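Local coordinates for protein erythrocyte binding antigen 140 (PDB 4GF2) that probably binds a receptor on the host erythrocyte surface during parasite invasion, through a region containing two Duffy binding-like domains, at residues Ala329-Phe332 / Thr333-Phe336; Asp530-Lys533 / Ser534-Glu537; Val540-Tyr543 / Thr544-Asn548. The protein carries 3 engineered substitutions. All coordinates share one frame; numbering follows the deposited sequence.

From the N terminus, interaction 1 comes first, a short run of overlapping turns at 329-336 in the loop between helices 308-314 and 343-346, within the span bridged by the Cys328-Cys340 disulfide. Interactions 2 and 3 follow much later, on adjoining parts of helix 518-548. Each joins consecutive residues, so none closes a long loop; they run in series, neither nesting nor crossing. In space helix 518-548 returns to the turns: Phe336 CD1 packs 4.2 Å from Lys542 NZ, while interactions 1 and 2 remain about 9 Å apart at their nearest atoms.

Interaction 1: Ala329-Phe332 / Thr333-Phe336; sequences AGTF and TNKF. Engineered in segment 329-332: Ala329 (natural residue Thr).
Thr333 grips the carbonyl oxygen of Gly330 twice. Its hydroxyl OG1 donates to Gly330 O over 2.7 Å, coming in almost head-on to the carbonyl (172°), while its own amide N reaches Gly330 O from above the carbonyl plane at 3.1 Å. With chi1 of Thr333 at 68°, OG1 sits between the backbone N and the carbonyl carbon and can turn back on Gly330. Two further backbone bonds continue the wrap: Asn334 N to Thr331 O (3.0 Å), then Phe336 N to Phe332 O (2.9 Å), the second reaching back four positions.

The same torsion sets Thr333 CG2 over one face of the Phe332 ring as a CH-pi contact, 4.0 Å from the centroid; CG2 also meets the CA of Ala329, an engineered residue, at 3.8 Å. Phe332 is buried, its side chain touching Asn327, Thr339 and Ile412. The Phe336 ring rests against Ile411, with Phe332 O near its edge. Two overlapping type I beta turns, running into a five-residue alpha turn, wind this part of the loop between helices 308-314 and 343-346 into a short helix-like coil.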
loop_
_atom_site.group_PDB
_atom_site.type_symbol
_atom_site.label_atom_id
_atom_site.label_comp_id
_atom_site.label_asym_id
_atom_site.label_seq_id
_atom_site.Cartn_x
_atom_site.Cartn_y
_atom_site.Cartn_z
ATOM N N ALA A 329 11.655 -26.475 24.705
ATOM C CA ALA A 329 12.352 -25.828 25.817
ATOM C C ALA A 329 12.604 -24.330 25.623
ATOM O O ALA A 329 13.541 -23.779 26.196
ATOM C CB ALA A 329 13.668 -26.544 26.080
ATOM N N GLY A 330 11.771 -23.673 24.825
ATOM C CA GLY A 330 11.889 -22.237 24.636
ATOM C C GLY A 330 11.265 -21.469 25.788
ATOM O O GLY A 330 10.743 -22.068 26.726
ATOM N N THR A 331 11.321 -20.141 25.723
ATOM C CA THR A 331 10.724 -19.299 26.758
ATOM C C THR A 331 9.205 -19.446 26.763
ATOM O O THR A 331 8.553 -19.211 27.778
ATOM C CB THR A 331 11.084 -17.814 26.559
ATOM O OG1 THR A 331 10.859 -17.446 25.194
ATOM C CG2 THR A 331 12.547 -17.563 26.905
ATOM N N PHE A 332 8.652 -19.842 25.620
ATOM C CA PHE A 332 7.216 -20.054 25.482
ATOM C C PHE A 332 6.718 -21.193 26.368
ATOM O O PHE A 332 5.520 -21.306 26.617
ATOM C CB PHE A 332 6.861 -20.350 24.026
ATOM C CG PHE A 332 7.500 -21.599 23.491
ATOM C CD1 PHE A 332 6.899 -22.831 23.678
ATOM C CD2 PHE A 332 8.699 -21.541 22.801
ATOM C CE1 PHE A 332 7.480 -23.982 23.189
ATOM C CE2 PHE A 332 9.289 -22.689 22.311
ATOM C CZ PHE A 332 8.676 -23.910 22.504
ATOM N N THR A 333 7.630 -22.034 26.845
ATOM C CA THR A 333 7.250 -23.120 27.740
ATOM C C THR A 333 6.919 -22.599 29.138
ATOM O O THR A 333 6.409 -23.342 29.979
ATOM C CB THR A 333 8.352 -24.196 27.847
ATOM O OG1 THR A 333 9.500 -23.657 28.515
ATOM C CG2 THR A 333 8.744 -24.704 26.466
ATOM N N ASN A 334 7.204 -21.326 29.390
ATOM C CA ASN A 334 6.825 -20.714 30.658
ATOM C C ASN A 334 5.304 -20.596 30.765
ATOM O O ASN A 334 4.704 -21.076 31.727
ATOM C CB ASN A 334 7.480 -19.339 30.822
ATOM C CG ASN A 334 9.002 -19.411 30.876
ATOM O OD1 ASN A 334 9.693 -18.700 30.145
ATOM N ND2 ASN A 334 9.529 -20.269 31.746
ATOM N N LYS A 335 4.684 -19.968 29.770
ATOM C CA LYS A 335 3.233 -19.815 29.751
ATOM C C LYS A 335 2.544 -21.055 29.177
ATOM O O LYS A 335 1.431 -21.390 29.575
ATOM C CB LYS A 335 2.831 -18.584 28.935
ATOM C CG LYS A 335 1.333 -18.294 28.955
ATOM C CD LYS A 335 0.896 -17.435 27.773
ATOM C CE LYS A 335 0.779 -15.964 28.135
ATOM N NZ LYS A 335 0.200 -15.171 27.014
ATOM N N PHE A 336 3.206 -21.730 28.241
ATOM C CA PHE A 336 2.617 -22.890 27.583
ATOM C C PHE A 336 3.481 -24.139 27.719
ATOM O O PHE A 336 4.009 -24.640 26.724
ATOM C CB PHE A 336 2.406 -22.607 26.096
ATOM C CG PHE A 336 1.532 -21.420 25.818
ATOM C CD1 PHE A 336 0.154 -21.515 25.933
ATOM C CD2 PHE A 336 2.085 -20.214 25.426
ATOM C CE1 PHE A 336 -0.653 -20.423 25.670
ATOM C CE2 PHE A 336 1.284 -19.121 25.160
ATOM C CZ PHE A 336 -0.086 -19.226 25.283
#

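Interaction 2: Asp530-Lys533 / Ser534-Glu537; sequences DLKK and SEYE
Two lysine-glutamate pairs carry the charge between 530-533 and 534-537. Lys532 NZ donates to Glu535 OE1 at 2.9 Å, on the syn lone pair of that oxygen; bends at chi2 and chi3 fold the lysine chain round so that its end meets a residue only three positions on. The same OE1 accepts from Trp486 NE1, which helps fix the carboxylate, and Lys532 packs on Trp486 and Phe490 of helix 478-508. Lys533 NZ lies a longer 3.6 Å from Glu537 OE2, four residues on.

These i,i+3 and i,i+4 ion pairs belong to an ordinary alpha-helix, a middle portion of helix 518-548, in the helical architecture of the Duffy binding-like fold. Its backbone bonds run regularly, among them Tyr536 N to Lys532 O at 2.8 Å. Ser534 adds a back-bond: with chi1 at 55°, OG turns to Leu531 O (2.7 Å), joining Glu535 N on the same face of that carbonyl. A glycerol is also hydrogen-bonded to Ser534 OG.

In van der Waals contact, Leu531 CG lies 3.7 Å from Glu535 OE2. The end of Tyr536 leads away from 530-533: its ring meets that of Phe584, and the side chain packs on Asn564 and Leu567 of helix 563-570.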
loop_
_atom_site.group_PDB
_atom_site.type_symbol
_atom_site.label_atom_id
_atom_site.label_comp_id
_atom_site.label_asym_id
_atom_site.label_seq_id
_atom_site.Cartn_x
_atom_site.Cartn_y
_atom_site.Cartn_z
ATOM N N ASP A 530 14.044 -42.398 22.404
ATOM C CA ASP A 530 13.909 -41.857 23.752
ATOM C C ASP A 530 13.619 -40.361 23.682
ATOM O O ASP A 530 12.817 -39.838 24.454
ATOM C CB ASP A 530 15.170 -42.120 24.579
ATOM C CG ASP A 530 15.355 -43.593 24.909
ATOM O OD1 ASP A 530 14.379 -44.364 24.786
ATOM O OD2 ASP A 530 16.478 -43.980 25.298
ATOM N N LEU A 531 14.268 -39.678 22.744
ATOM C CA LEU A 531 14.051 -38.252 22.564
ATOM C C LEU A 531 12.610 -37.989 22.147
ATOM O O LEU A 531 11.968 -37.067 22.648
ATOM C CB LEU A 531 15.013 -37.688 21.517
ATOM C CG LEU A 531 14.782 -36.224 21.130
ATOM C CD1 LEU A 531 14.947 -35.307 22.334
ATOM C CD2 LEU A 531 15.718 -35.808 20.003
ATOM N N LYS A 532 12.102 -38.806 21.230
ATOM C CA LYS A 532 10.745 -38.631 20.735
ATOM C C LYS A 532 9.744 -38.985 21.827
ATOM O O LYS A 532 8.656 -38.414 21.893
ATOM C CB LYS A 532 10.501 -39.495 19.493
ATOM C CG LYS A 532 11.495 -39.269 18.353
ATOM C CD LYS A 532 11.532 -37.822 17.873
ATOM C CE LYS A 532 10.274 -37.438 17.111
ATOM N NZ LYS A 532 10.344 -36.037 16.606
ATOM N N LYS A 533 10.121 -39.925 22.687
ATOM C CA LYS A 533 9.263 -40.339 23.789
ATOM C C LYS A 533 9.014 -39.183 24.750
ATOM O O LYS A 533 7.887 -38.976 25.198
ATOM C CB LYS A 533 9.888 -41.514 24.544
ATOM C CG LYS A 533 9.059 -41.988 25.726
ATOM C CD LYS A 533 9.735 -43.135 26.462
ATOM C CE LYS A 533 8.975 -43.516 27.724
ATOM N NZ LYS A 533 7.592 -43.994 27.440
ATOM N N SER A 534 10.060 -38.430 25.069
ATOM C CA SER A 534 9.905 -37.277 25.950
ATOM C C SER A 534 9.049 -36.197 25.290
ATOM O O SER A 534 8.205 -35.584 25.944
ATOM C CB SER A 534 11.266 -36.715 26.378
ATOM O OG SER A 534 12.087 -36.400 25.269
ATOM N N GLU A 535 9.253 -35.983 23.993
ATOM C CA GLU A 535 8.474 -34.997 23.254
ATOM C C GLU A 535 7.004 -35.384 23.299
ATOM O O GLU A 535 6.129 -34.549 23.536
ATOM C CB GLU A 535 8.938 -34.924 21.802
ATOM C CG GLU A 535 10.353 -34.415 21.624
ATOM C CD GLU A 535 10.823 -34.521 20.186
ATOM O OE1 GLU A 535 10.048 -35.022 19.345
ATOM O OE2 GLU A 535 11.963 -34.103 19.894
ATOM N N TYR A 536 6.749 -36.667 23.067
ATOM C CA TYR A 536 5.402 -37.215 23.104
ATOM C C TYR A 536 4.756 -36.979 24.462
ATOM O O TYR A 536 3.622 -36.514 24.546
ATOM C CB TYR A 536 5.450 -38.712 22.800
ATOM C CG TYR A 536 4.142 -39.434 23.019
ATOM C CD1 TYR A 536 3.188 -39.505 22.012
ATOM C CD2 TYR A 536 3.864 -40.053 24.227
ATOM C CE1 TYR A 536 1.991 -40.171 22.206
ATOM C CE2 TYR A 536 2.670 -40.720 24.430
ATOM C CZ TYR A 536 1.739 -40.776 23.416
ATOM O OH TYR A 536 0.549 -41.437 23.616
ATOM N N GLU A 537 5.490 -37.297 25.525
ATOM C CA GLU A 537 4.975 -37.173 26.883
ATOM C C GLU A 537 4.611 -35.734 27.217
ATOM O O GLU A 537 3.571 -35.475 27.822
ATOM C CB GLU A 537 6.003 -37.693 27.887
ATOM C CG GLU A 537 6.151 -39.204 27.882
ATOM C CD GLU A 537 7.241 -39.684 28.818
ATOM O OE1 GLU A 537 8.085 -38.856 29.221
ATOM O OE2 GLU A 537 7.251 -40.887 29.155
#

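Interaction 3: Val540-Tyr543 / Thr544-Asn548; sequences VDKY and TKDKN
Lys542 and Asp546, one helical turn apart, form the shorter of two ion pairs: Lys542 NZ donates to Asp546 OD2 over 2.7 Å, and OD2 accepts on its syn lone pair. The lysine chain runs extended and bends only at chi4 (62°), which folds the ammonium onto the carboxylate, and Lys542 CG lies 3.2 Å from the same OD2. The second pair reverses the order of charges. Lys545 stretches back along the helix to Asp541, where its NZ meets OD2 at 2.9 Å, on the syn side but 15° out of the carboxylate plane, and its CE lies 3.2 Å from Asp541 OD1.

Thr544 binds Val540 O with both its donors, OG1 at 2.8 Å and the amide N at 2.9 Å, one from each face of the carbonyl plane. The torsion that puts OG1 anti to the Thr544 carbonyl carbon (chi1 -58°) turns the hydroxyl back to the preceding turn, beside Val540 CG1. Lys545 N, Asp546 N and Lys547 N continue the regular i to i-4 bonding along this part of helix 518-548.

Tyr543 carries the contact into the fold. Its OH is hydrogen-bonded to Lys561 O, its ring meets that of Tyr566, and its side chain packs on Ala563 of helix 563-570 and on Phe479 and Leu480 of helix 478-508. Lys542 makes a cation-pi contact with Phe479 besides its salt bridge.

Lys542 thus has both an acid and an aromatic ring as partners. Pairing would probably help keep both groups ionised despite the burial of Asp546, and the Phe479 ring would favour the ammonium; the Asp541-Lys545 pair, with Lys545 exposed, is probably weakened by water.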
loop_
_atom_site.group_PDB
_atom_site.type_symbol
_atom_site.label_atom_id
_atom_site.label_comp_id
_atom_site.label_asym_id
_atom_site.label_seq_id
_atom_site.Cartn_x
_atom_site.Cartn_y
_atom_site.Cartn_z
ATOM N N VAL A 540 1.415 -34.779 25.204
ATOM C CA VAL A 540 0.285 -35.540 25.713
ATOM C C VAL A 540 -0.211 -34.921 27.013
ATOM O O VAL A 540 -1.416 -34.824 27.250
ATOM C CB VAL A 540 0.667 -37.011 25.953
ATOM C CG1 VAL A 540 -0.276 -37.662 26.959
ATOM C CG2 VAL A 540 0.665 -37.775 24.639
ATOM N N ASP A 541 0.728 -34.496 27.851
ATOM C CA ASP A 541 0.391 -33.925 29.146
ATOM C C ASP A 541 -0.408 -32.644 28.963
ATOM O O ASP A 541 -1.401 -32.418 29.653
ATOM C CB ASP A 541 1.664 -33.643 29.945
ATOM C CG ASP A 541 1.379 -33.270 31.385
ATOM O OD1 ASP A 541 0.508 -33.914 32.009
ATOM O OD2 ASP A 541 2.028 -32.333 31.895
ATOM N N LYS A 542 0.025 -31.807 28.026
ATOM C CA LYS A 542 -0.659 -30.549 27.757
ATOM C C LYS A 542 -2.032 -30.804 27.154
ATOM O O LYS A 542 -3.021 -30.196 27.562
ATOM C CB LYS A 542 0.168 -29.673 26.811
ATOM C CG LYS A 542 -0.564 -28.422 26.344
ATOM C CD LYS A 542 0.317 -27.547 25.470
ATOM C CE LYS A 542 -0.486 -26.432 24.815
ATOM N NZ LYS A 542 -1.093 -25.504 25.809
ATOM N N TYR A 543 -2.084 -31.702 26.178
ATOM C CA TYR A 543 -3.337 -32.044 25.524
ATOM C C TYR A 543 -4.352 -32.502 26.564
ATOM O O TYR A 543 -5.523 -32.136 26.505
ATOM C CB TYR A 543 -3.109 -33.144 24.488
ATOM C CG TYR A 543 -4.377 -33.661 23.851
ATOM C CD1 TYR A 543 -5.133 -34.654 24.464
ATOM C CD2 TYR A 543 -4.820 -33.160 22.633
ATOM C CE1 TYR A 543 -6.293 -35.131 23.885
ATOM C CE2 TYR A 543 -5.978 -33.630 22.045
ATOM C CZ TYR A 543 -6.711 -34.617 22.676
ATOM O OH TYR A 543 -7.866 -35.089 22.096
ATOM N N THR A 544 -3.886 -33.294 27.523
ATOM C CA THR A 544 -4.752 -33.845 28.559
ATOM C C THR A 544 -5.177 -32.777 29.562
ATOM O O THR A 544 -6.363 -32.620 29.851
ATOM C CB THR A 544 -4.045 -34.975 29.322
ATOM O OG1 THR A 544 -3.664 -36.008 28.406
ATOM C CG2 THR A 544 -4.964 -35.558 30.385
ATOM N N LYS A 545 -4.200 -32.051 30.097
ATOM C CA LYS A 545 -4.475 -31.004 31.072
ATOM C C LYS A 545 -5.365 -29.915 30.480
ATOM O O LYS A 545 -6.280 -29.429 31.144
ATOM C CB LYS A 545 -3.168 -30.399 31.590
ATOM C CG LYS A 545 -2.404 -31.320 32.528
ATOM C CD LYS A 545 -1.077 -30.717 32.957
ATOM C CE LYS A 545 -0.390 -31.586 33.999
ATOM N NZ LYS A 545 1.003 -31.145 34.276
ATOM N N ASP A 546 -5.096 -29.535 29.233
ATOM C CA ASP A 546 -5.904 -28.521 28.561
ATOM C C ASP A 546 -7.316 -29.044 28.317
ATOM O O ASP A 546 -8.298 -28.345 28.572
ATOM C CB ASP A 546 -5.270 -28.091 27.233
ATOM C CG ASP A 546 -4.083 -27.153 27.419
ATOM O OD1 ASP A 546 -3.842 -26.701 28.559
ATOM O OD2 ASP A 546 -3.398 -26.856 26.415
ATOM N N LYS A 547 -7.415 -30.275 27.823
ATOM C CA LYS A 547 -8.714 -30.887 27.564
ATOM C C LYS A 547 -9.592 -30.841 28.811
ATOM O O LYS A 547 -10.772 -30.500 28.736
ATOM C CB LYS A 547 -8.547 -32.336 27.099
ATOM C CG LYS A 547 -9.863 -33.025 26.762
ATOM C CD LYS A 547 -9.662 -34.482 26.369
ATOM C CE LYS A 547 -9.205 -35.325 27.552
ATOM N NZ LYS A 547 -9.047 -36.761 27.189
ATOM N N ASN A 548 -9.010 -31.179 29.957
ATOM C CA ASN A 548 -9.751 -31.190 31.216
ATOM C C ASN A 548 -10.222 -29.797 31.620
ATOM O O ASN A 548 -11.224 -29.651 32.320
ATOM C CB ASN A 548 -8.899 -31.796 32.332
ATOM C CG ASN A 548 -8.618 -33.271 32.114
ATOM O OD1 ASN A 548 -9.430 -33.991 31.532
ATOM N ND2 ASN A 548 -7.461 -33.728 32.580
#